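Local coordinates for protein nitric oxide dioxygenase (Rhodothermus marinus DSM 4252, PDB 6WK3) that binds heme and, as a globin, probably acts as a nitric oxide dioxygenase, here in a variant engineered for carbene transfer, at residues A30-Y33 / R34-E38. The protein carries 1 engineered substitution. Sequence-based numbering, arbitrary orientation.
Sequences ATMY and RLLFE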
ATOM      1  N   ALA A  30     -12.560   7.153  14.115  1.00 50.14           N
ATOM      2  CA  ALA A  30     -12.561   8.561  13.710  1.00 52.92           C
ATOM      3  C   ALA A  30     -12.070   9.464  14.836  1.00 52.30           C
ATOM      4  O   ALA A  30     -11.265  10.378  14.609  1.00 52.70           O
ATOM      5  CB  ALA A  30     -13.959   8.986  13.260  1.00 47.99           C
ATOM      6  N   THR A  31     -12.566   9.236  16.055  1.00 50.40           N
ATOM      7  CA  THR A  31     -12.104  10.008  17.204  1.00 48.77           C
ATOM      8  C   THR A  31     -10.616   9.805  17.434  1.00 50.44           C
ATOM      9  O   THR A  31      -9.895  10.745  17.785  1.00 52.67           O
ATOM     10  CB  THR A  31     -12.894   9.607  18.446  1.00 47.41           C
ATOM     11  OG1 THR A  31     -14.277   9.930  18.251  1.00 50.87           O
ATOM     12  CG2 THR A  31     -12.365  10.313  19.684  1.00 49.39           C
ATOM     13  N   MET A  32     -10.137   8.580  17.234  1.00 56.93           N
ATOM     14  CA  MET A  32      -8.714   8.308  17.383  1.00 57.03           C
ATOM     15  C   MET A  32      -7.893   9.153  16.418  1.00 54.07           C
ATOM     16  O   MET A  32      -6.888   9.759  16.809  1.00 53.31           O
ATOM     17  CB  MET A  32      -8.451   6.820  17.165  1.00 54.60           C
ATOM     18  CG  MET A  32      -7.083   6.374  17.605  1.00 59.19           C
ATOM     19  SD  MET A  32      -6.251   5.411  16.341  1.00 71.00           S
ATOM     20  CE  MET A  32      -5.732   6.724  15.239  1.00 54.40           C
ATOM     21  N   TYR A  33      -8.312   9.215  15.151  1.00 51.59           N
ATOM     22  CA  TYR A  33      -7.544   9.955  14.155  1.00 50.86           C
ATOM     23  C   TYR A  33      -7.567  11.457  14.424  1.00 54.42           C
ATOM     24  O   TYR A  33      -6.573  12.149  14.177  1.00 49.91           O
ATOM     25  CB  TYR A  33      -8.065   9.664  12.746  1.00 52.53           C
ATOM     26  CG  TYR A  33      -7.440  10.557  11.689  1.00 55.91           C
ATOM     27  CD1 TYR A  33      -6.130  10.355  11.268  1.00 54.60           C
ATOM     28  CD2 TYR A  33      -8.151  11.617  11.133  1.00 59.75           C
ATOM     29  CE1 TYR A  33      -5.550  11.170  10.315  1.00 59.17           C
ATOM     30  CE2 TYR A  33      -7.575  12.442  10.181  1.00 57.60           C
ATOM     31  CZ  TYR A  33      -6.275  12.212   9.776  1.00 58.01           C
ATOM     32  OH  TYR A  33      -5.695  13.023   8.827  1.00 62.36           O
ATOM     33  N   ARG A  34      -8.693  11.985  14.919  1.00 52.20           N
ATOM     34  CA  ARG A  34      -8.757  13.417  15.215  1.00 53.41           C
ATOM     35  C   ARG A  34      -7.844  13.781  16.374  1.00 53.41           C
ATOM     36  O   ARG A  34      -7.173  14.818  16.339  1.00 56.46           O
ATOM     37  CB  ARG A  34     -10.195  13.839  15.509  1.00 45.24           C
ATOM     38  CG  ARG A  34     -11.082  13.734  14.284  1.00 48.54           C
ATOM     39  CD  ARG A  34     -12.527  14.093  14.563  1.00 49.85           C
ATOM     40  NE  ARG A  34     -13.345  13.767  13.400  1.00 51.32           N
ATOM     41  CZ  ARG A  34     -14.371  12.924  13.408  1.00 53.05           C
ATOM     42  NH1 ARG A  34     -14.742  12.323  14.534  1.00 49.05           N
ATOM     43  NH2 ARG A  34     -15.038  12.695  12.285  1.00 51.33           N
ATOM     44  N   LEU A  35      -7.796  12.937  17.404  1.00 54.24           N
ATOM     45  CA  LEU A  35      -6.859  13.164  18.497  1.00 54.07           C
ATOM     46  C   LEU A  35      -5.419  13.088  18.006  1.00 55.30           C
ATOM     47  O   LEU A  35      -4.556  13.834  18.478  1.00 59.05           O
ATOM     48  CB  LEU A  35      -7.107  12.151  19.612  1.00 54.98           C
ATOM     49  CG  LEU A  35      -8.489  12.220  20.262  1.00 56.50           C
ATOM     50  CD1 LEU A  35      -8.616  11.168  21.359  1.00 54.05           C
ATOM     51  CD2 LEU A  35      -8.753  13.606  20.815  1.00 54.40           C
ATOM     52  N   LEU A  36      -5.141  12.197  17.053  1.00 58.90           N
ATOM     53  CA  LEU A  36      -3.796  12.111  16.493  1.00 57.87           C
ATOM     54  C   LEU A  36      -3.485  13.327  15.626  1.00 58.51           C
ATOM     55  O   LEU A  36      -2.362  13.846  15.652  1.00 57.48           O
ATOM     56  CB  LEU A  36      -3.650  10.812  15.693  1.00 56.55           C
ATOM     57  CG  LEU A  36      -2.289  10.464  15.089  1.00 56.89           C
ATOM     58  CD1 LEU A  36      -1.356   9.900  16.141  1.00 54.79           C
ATOM     59  CD2 LEU A  36      -2.451   9.485  13.930  1.00 54.78           C
ATOM     60  N   PHE A  37      -4.473  13.794  14.854  1.00 57.87           N
ATOM     61  CA  PHE A  37      -4.302  14.990  14.033  1.00 58.64           C
ATOM     62  C   PHE A  37      -3.908  16.192  14.885  1.00 60.33           C
ATOM     63  O   PHE A  37      -3.018  16.964  14.509  1.00 59.41           O
ATOM     64  CB  PHE A  37      -5.601  15.265  13.265  1.00 60.39           C
ATOM     65  CG  PHE A  37      -5.486  16.317  12.182  1.00 64.04           C
ATOM     66  CD1 PHE A  37      -5.407  17.668  12.497  1.00 68.21           C
ATOM     67  CD2 PHE A  37      -5.505  15.952  10.842  1.00 68.73           C
ATOM     68  CE1 PHE A  37      -5.317  18.633  11.495  1.00 68.63           C
ATOM     69  CE2 PHE A  37      -5.424  16.913   9.836  1.00 63.28           C
ATOM     70  CZ  PHE A  37      -5.327  18.253  10.165  1.00 61.36           C
ATOM     71  N   GLU A  38      -4.544  16.361  16.044  1.00 58.21           N
ATOM     72  CA  GLU A  38      -4.330  17.559  16.843  1.00 60.11           C
ATOM     73  C   GLU A  38      -3.211  17.425  17.870  1.00 59.25           C
ATOM     74  O   GLU A  38      -2.659  18.446  18.291  1.00 60.29           O
ATOM     75  CB  GLU A  38      -5.635  17.966  17.539  1.00 57.92           C
ATOM     76  CG  GLU A  38      -6.016  17.141  18.742  1.00 61.27           C
ATOM     77  CD  GLU A  38      -7.460  17.374  19.177  1.00 67.10           C
ATOM     78  OE1 GLU A  38      -8.340  17.502  18.296  1.00 64.27           O
ATOM     79  OE2 GLU A  38      -7.712  17.422  20.402  1.00 71.77           O
TER
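Phe37 N donates to Tyr33 O at 2.8 Å and Arg34 N to Ala30 O at 3.0 Å, the last and first of four consecutive i to i+4 backbone bonds; Leu35 N to Thr31 O and Leu36 N to Met32 O come between them. These bonds bring side chains four residues apart to the same side of the helix, one turn on, and each pair uses that spacing differently. Arg34 runs extended from CG to NE back along the helix, which lays one face of its guanidinium over the Ala30 methyl, NH1 standing 3.7 Å from Ala30 CB. Thr31 turns its hydroxyl back to the carbonyl of Ala27, while its methyl CG2, anti to the backbone N, lies alongside Leu35, 4.2 Å from CD1.

All of this belongs to helix 18-39 of the globin fold, whose side bearing Met32 and Leu36 looks inward: Met32 packs on Val98 and Leu102 of helix 94-110, and Leu36 approaches the heme. Between these two the touch is loose, Met32 CE to Leu36 CD2 being 4.5 Å.

The aromatic pair is closer. Tyr33 and Phe37 both carry CG anti to the backbone N (chi1 172° and -169°), yet their side chains slant across each other, and the phenol end of Tyr33 meets the edge of the Phe37 ring, with Tyr33 OH 3.6 Å from Phe37 CD2. An alanine in place of Tyr33 would be likely to leave that edge without its neighbour and to deprive Phe47 of its edge-to-face partner. The tyrosine also packs on Pro50 and Ile54 of helix 50-66, joining the two helices.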